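Local coordinates for protein glutathione synthetase-like effector 30 (Gpa-GSS30-apo) (Globodera pallida, PDB 5OET) that probably acts as an effector of a plant-parasitic nematode, having arisen by neofunctionalization of a housekeeping glutathione synthetase gene, at residues S90-P95 / R206-A211; C36-E41 / V453-F458. All coordinates share one frame; numbering follows the deposited sequence.

Contact 1: S90-P95 / R206-A211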
loop_
_atom_site.group_PDB
_atom_site.type_symbol
_atom_site.label_atom_id
_atom_site.label_comp_id
_atom_site.label_asym_id
_atom_site.label_seq_id
_atom_site.Cartn_x
_atom_site.Cartn_y
_atom_site.Cartn_z
ATOM N N SER A 90 7.892 2.698 -14.703
ATOM C CA SER A 90 7.864 3.712 -15.728
ATOM C C SER A 90 6.833 4.720 -15.247
ATOM O O SER A 90 5.848 4.331 -14.590
ATOM C CB SER A 90 7.460 3.118 -17.068
ATOM O OG SER A 90 6.182 2.529 -16.966
ATOM N N LEU A 91 7.060 5.999 -15.547
ATOM C CA LEU A 91 6.181 7.053 -15.065
ATOM C C LEU A 91 4.806 6.978 -15.731
ATOM O O LEU A 91 3.768 7.187 -15.073
ATOM C CB LEU A 91 6.801 8.424 -15.315
ATOM C CG LEU A 91 6.093 9.654 -14.714
ATOM C CD1 LEU A 91 5.892 9.560 -13.219
ATOM C CD2 LEU A 91 6.884 10.909 -15.009
ATOM N N TYR A 92 4.812 6.669 -17.024
ATOM C CA TYR A 92 3.617 6.629 -17.826
ATOM C C TYR A 92 3.569 5.294 -18.527
ATOM O O TYR A 92 4.608 4.635 -18.701
ATOM C CB TYR A 92 3.618 7.781 -18.848
ATOM C CG TYR A 92 3.324 9.129 -18.226
ATOM C CD1 TYR A 92 2.043 9.437 -17.782
ATOM C CD2 TYR A 92 4.336 10.085 -18.056
ATOM C CE1 TYR A 92 1.764 10.655 -17.184
ATOM C CE2 TYR A 92 4.068 11.327 -17.456
ATOM C CZ TYR A 92 2.771 11.603 -17.018
ATOM O OH TYR A 92 2.453 12.814 -16.434
ATOM N N PRO A 93 2.364 4.870 -18.928
ATOM C CA PRO A 93 2.266 3.585 -19.603
ATOM C C PRO A 93 2.879 3.678 -20.988
ATOM O O PRO A 93 2.743 4.699 -21.647
ATOM C CB PRO A 93 0.759 3.304 -19.637
ATOM C CG PRO A 93 0.091 4.605 -19.414
ATOM C CD PRO A 93 1.061 5.530 -18.759
ATOM N N SER A 94 3.609 2.647 -21.388
ATOM C CA SER A 94 4.301 2.639 -22.682
ATOM C C SER A 94 3.291 2.253 -23.752
ATOM O O SER A 94 2.416 1.427 -23.488
ATOM C CB SER A 94 5.465 1.644 -22.678
ATOM O OG SER A 94 6.530 2.100 -21.847
ATOM N N PRO A 95 3.392 2.856 -24.950
ATOM C CA PRO A 95 2.452 2.492 -26.014
ATOM C C PRO A 95 2.693 1.076 -26.549
ATOM O O PRO A 95 3.828 0.598 -26.579
ATOM C CB PRO A 95 2.704 3.536 -27.098
ATOM C CG PRO A 95 4.080 4.023 -26.834
ATOM C CD PRO A 95 4.296 3.941 -25.363
ATOM N N ARG A 206 -4.139 6.408 -13.212
ATOM C CA ARG A 206 -4.189 7.611 -12.424
ATOM C C ARG A 206 -3.281 8.704 -12.996
ATOM O O ARG A 206 -3.714 9.838 -13.120
ATOM C CB ARG A 206 -3.825 7.280 -10.969
ATOM C CG ARG A 206 -3.973 8.428 -9.989
ATOM C CD ARG A 206 -3.409 8.064 -8.618
ATOM N NE ARG A 206 -3.019 9.299 -7.929
ATOM C CZ ARG A 206 -1.812 9.875 -7.972
ATOM N NH1 ARG A 206 -0.777 9.322 -8.624
ATOM N NH2 ARG A 206 -1.633 11.013 -7.315
ATOM N N MET A 207 -2.041 8.365 -13.340
ATOM C CA MET A 207 -1.104 9.335 -13.937
ATOM C C MET A 207 -1.623 9.912 -15.251
ATOM O O MET A 207 -1.595 11.130 -15.475
ATOM C CB MET A 207 0.267 8.705 -14.229
ATOM C CG MET A 207 0.986 8.082 -13.054
ATOM S SD MET A 207 1.077 9.190 -11.649
ATOM C CE MET A 207 2.361 10.311 -12.203
ATOM N N VAL A 208 -2.067 9.018 -16.124
ATOM C CA VAL A 208 -2.627 9.371 -17.420
ATOM C C VAL A 208 -3.843 10.284 -17.244
ATOM O O VAL A 208 -3.857 11.390 -17.732
ATOM C CB VAL A 208 -2.992 8.085 -18.179
ATOM C CG1 VAL A 208 -3.946 8.346 -19.328
ATOM C CG2 VAL A 208 -1.728 7.403 -18.666
ATOM N N SER A 209 -4.838 9.799 -16.513
ATOM C CA SER A 209 -6.017 10.577 -16.116
ATOM C C SER A 209 -5.711 11.936 -15.465
ATOM O O SER A 209 -6.375 12.914 -15.758
ATOM C CB SER A 209 -6.864 9.731 -15.147
ATOM O OG SER A 209 -7.982 10.454 -14.674
ATOM N N ASN A 210 -4.729 11.994 -14.577
ATOM C CA ASN A 210 -4.346 13.259 -13.919
ATOM C C ASN A 210 -3.728 14.268 -14.869
ATOM O O ASN A 210 -3.740 15.448 -14.564
ATOM C CB ASN A 210 -3.326 13.040 -12.784
ATOM C CG ASN A 210 -3.960 12.767 -11.435
ATOM O OD1 ASN A 210 -5.146 13.024 -11.204
ATOM N ND2 ASN A 210 -3.138 12.269 -10.514
ATOM N N ALA A 211 -3.155 13.802 -15.976
ATOM C CA ALA A 211 -2.584 14.666 -17.012
ATOM C C ALA A 211 -3.561 15.004 -18.159
ATOM O O ALA A 211 -3.162 15.634 -19.131
ATOM C CB ALA A 211 -1.331 14.019 -17.579
#
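Tyr92 O, the carbonyl oxygen of the residue whose ring edge meets Met207, takes a hydrogen bond from ND2 of Asn456. The Tyr92 side chain has CG opposite the carbonyl carbon (chi1 -75°), which carries the ring to the helix. There Met207 O sits at the ring edge, in its plane, 3.8 Å from Tyr92 CE1, and Met207 CB packs beside the same ring atom. Farther out, Ala211 CB lies by the hydroxyl, 4.1 Å from Tyr92 OH. This is the turn that follows strand 83-90 packing on the C-terminal end of helix 196-210, in what is, judged by family, an ATP-grasp enzyme fold. Met207, bent at chi2 and chi3, brings its methyl CE to 3.8 Å from Leu91 CD1, the two side chains crossing at about a right angle. Its CG packs on the carbonyl oxygen of Leu91. At the next residue, Val208 CG2 rests against both CG and CD of the Pro93 ring. On the same helix, Arg206 forms salt bridges with Asp53 and with Glu270 of the second subunit.

Contact 2: C36-E41 / V453-F458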
loop_
_atom_site.group_PDB
_atom_site.type_symbol
_atom_site.label_atom_id
_atom_site.label_comp_id
_atom_site.label_asym_id
_atom_site.label_seq_id
_atom_site.Cartn_x
_atom_site.Cartn_y
_atom_site.Cartn_z
ATOM N N CYS A 36 2.013 8.997 -27.359
ATOM C CA CYS A 36 3.384 8.675 -26.992
ATOM C C CYS A 36 3.783 9.522 -25.784
ATOM O O CYS A 36 3.240 10.600 -25.554
ATOM C CB CYS A 36 4.341 8.842 -28.169
ATOM S SG CYS A 36 5.111 10.464 -28.256
ATOM N N VAL A 37 4.723 9.018 -25.008
ATOM C CA VAL A 37 4.943 9.534 -23.669
ATOM C C VAL A 37 5.577 10.927 -23.629
ATOM O O VAL A 37 5.154 11.756 -22.826
ATOM C CB VAL A 37 5.722 8.506 -22.837
ATOM C CG1 VAL A 37 6.250 9.108 -21.557
ATOM C CG2 VAL A 37 4.818 7.333 -22.527
ATOM N N PRO A 38 6.598 11.194 -24.462
ATOM C CA PRO A 38 7.164 12.559 -24.505
ATOM C C PRO A 38 6.151 13.697 -24.721
ATOM O O PRO A 38 6.279 14.718 -24.068
ATOM C CB PRO A 38 8.149 12.491 -25.666
ATOM C CG PRO A 38 8.584 11.073 -25.675
ATOM C CD PRO A 38 7.405 10.250 -25.250
ATOM N N ASN A 39 5.145 13.497 -25.586
ATOM C CA ASN A 39 4.108 14.522 -25.881
ATOM C C ASN A 39 3.049 14.714 -24.791
ATOM O O ASN A 39 2.092 15.454 -24.987
ATOM C CB ASN A 39 3.399 14.229 -27.213
ATOM C CG ASN A 39 4.354 14.155 -28.380
ATOM O OD1 ASN A 39 4.113 13.432 -29.337
ATOM N ND2 ASN A 39 5.456 14.886 -28.299
ATOM N N ILE A 40 3.201 14.046 -23.655
ATOM C CA ILE A 40 2.399 14.339 -22.474
ATOM C C ILE A 40 2.945 15.598 -21.806
ATOM O O ILE A 40 2.206 16.552 -21.610
ATOM C CB ILE A 40 2.411 13.164 -21.468
ATOM C CG1 ILE A 40 1.776 11.926 -22.116
ATOM C CG2 ILE A 40 1.714 13.554 -20.168
ATOM C CD1 ILE A 40 1.875 10.662 -21.287
ATOM N N GLU A 41 4.233 15.578 -21.461
ATOM C CA GLU A 41 4.876 16.636 -20.674
ATOM C C GLU A 41 6.390 16.587 -20.876
ATOM O O GLU A 41 6.973 15.503 -20.923
ATOM C CB GLU A 41 4.513 16.497 -19.182
ATOM C CG GLU A 41 5.053 17.581 -18.240
ATOM C CD GLU A 41 4.471 18.987 -18.479
ATOM O OE1 GLU A 41 3.266 19.181 -18.186
ATOM O OE2 GLU A 41 5.220 19.913 -18.932
ATOM N N VAL A 453 11.034 -0.262 -29.939
ATOM C CA VAL A 453 11.660 0.678 -29.037
ATOM C C VAL A 453 10.699 1.846 -28.874
ATOM O O VAL A 453 10.223 2.423 -29.846
ATOM C CB VAL A 453 13.022 1.152 -29.592
ATOM C CG1 VAL A 453 13.583 2.307 -28.776
ATOM C CG2 VAL A 453 14.006 -0.006 -29.607
ATOM N N ILE A 454 10.405 2.185 -27.629
ATOM C CA ILE A 454 9.553 3.327 -27.314
ATOM C C ILE A 454 10.287 4.206 -26.299
ATOM O O ILE A 454 11.327 3.820 -25.769
ATOM C CB ILE A 454 8.141 2.886 -26.833
ATOM C CG1 ILE A 454 8.192 2.064 -25.540
ATOM C CG2 ILE A 454 7.426 2.096 -27.923
ATOM C CD1 ILE A 454 8.160 2.878 -24.262
ATOM N N LYS A 455 9.740 5.393 -26.063
ATOM C CA LYS A 455 10.289 6.376 -25.128
ATOM C C LYS A 455 9.408 6.428 -23.872
ATOM O O LYS A 455 8.176 6.403 -23.962
ATOM C CB LYS A 455 10.336 7.761 -25.783
ATOM C CG LYS A 455 11.317 7.919 -26.950
ATOM C CD LYS A 455 12.643 8.564 -26.527
ATOM C CE LYS A 455 13.276 9.415 -27.646
ATOM N NZ LYS A 455 14.271 8.685 -28.489
ATOM N N ASN A 456 10.044 6.498 -22.707
ATOM C CA ASN A 456 9.344 6.617 -21.439
ATOM C C ASN A 456 10.307 7.178 -20.399
ATOM O O ASN A 456 11.509 7.383 -20.689
ATOM C CB ASN A 456 8.809 5.247 -21.004
ATOM C CG ASN A 456 7.467 5.336 -20.283
ATOM O OD1 ASN A 456 7.259 6.232 -19.464
ATOM N ND2 ASN A 456 6.558 4.425 -20.585
ATOM N N HIS A 457 9.792 7.443 -19.204
ATOM C CA HIS A 457 10.610 7.911 -18.095
ATOM C C HIS A 457 10.661 6.850 -16.998
ATOM O O HIS A 457 9.657 6.225 -16.692
ATOM C CB HIS A 457 10.032 9.213 -17.539
ATOM C CG HIS A 457 9.579 10.158 -18.600
ATOM N ND1 HIS A 457 10.457 10.868 -19.380
ATOM C CD2 HIS A 457 8.337 10.487 -19.027
ATOM C CE1 HIS A 457 9.775 11.594 -20.249
ATOM N NE2 HIS A 457 8.486 11.369 -20.066
ATOM N N PHE A 458 11.823 6.674 -16.386
ATOM C CA PHE A 458 12.058 5.607 -15.401
ATOM C C PHE A 458 12.274 6.171 -13.991
ATOM O O PHE A 458 13.156 6.987 -13.783
ATOM C CB PHE A 458 13.305 4.827 -15.820
ATOM C CG PHE A 458 13.080 3.803 -16.900
ATOM C CD1 PHE A 458 11.905 3.742 -17.654
ATOM C CD2 PHE A 458 14.107 2.877 -17.177
ATOM C CE1 PHE A 458 11.753 2.758 -18.631
ATOM C CE2 PHE A 458 13.950 1.899 -18.152
ATOM C CZ PHE A 458 12.769 1.842 -18.883
#
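Lys455 starts the contact by offering its CB to the ring of Pro38, with Lys455 CB 3.7 Å from Pro38 CG and the two side chains crossing at about a right angle. Beyond CB the lysine bends repeatedly and leads away from the loop, and its NZ ends in a salt bridge with Asp470. The backbone carbonyl of Lys455 faces the preceding loop residue, Val37: Lys455 O lies 3.4 Å from Val37 CB. At Asn456 the CB leaves the backbone away from the 36-41 loop, yet the amide is still touched by the two methyls of Val37, CG1 near OD1 at 3.7 Å and CG2 nearer ND2. The rotation of this amide is fixed from both ends. Asn456 OD1 accepts the backbone N of His457 at 2.8 Å on a lone pair in the carbonyl plane (N-H...O angle 146°), while ND2 is hydrogen-bonded to Ser94 OG. His457 follows, and its chi1 of -42°, with CG beside the backbone N, brings the imidazole alongside Val37. The two side chains run past each other in opposite directions, and His457 NE2 comes within 3.5 Å of Val37 CG1, approached obliquely. His457 ND1 accepts a hydrogen bond from the backbone N of Asn468, which would favour a proton on NE2. The strand 454-459 runs antiparallel to both 83-90 and 469-484, and the loop lies across it just before entering helix 44-59, whose Leu47 also packs on His457.

In the fold
Contact 1 and contact 2 have centres 9 Å apart and meet through the 90-95 turn. Asn456 is the joint: its ND2 lies 2.6 Å from Ser94 OG and 2.7 Å from Tyr92 O, both probable hydrogen bonds, and a backbone bond between Leu91 and His457 also joins the turn to strand 454-459. Packing adds to this, with Val37 CG2 3.5 Å from Pro93 O and Ile40 lying on Tyr92. The N-terminal loop, the turn and the end of helix 196-210 are thus gathered beside strand 454-459 of the large mixed sheet. Neither contact includes His406 or Glu426, the residues of the magnesium site.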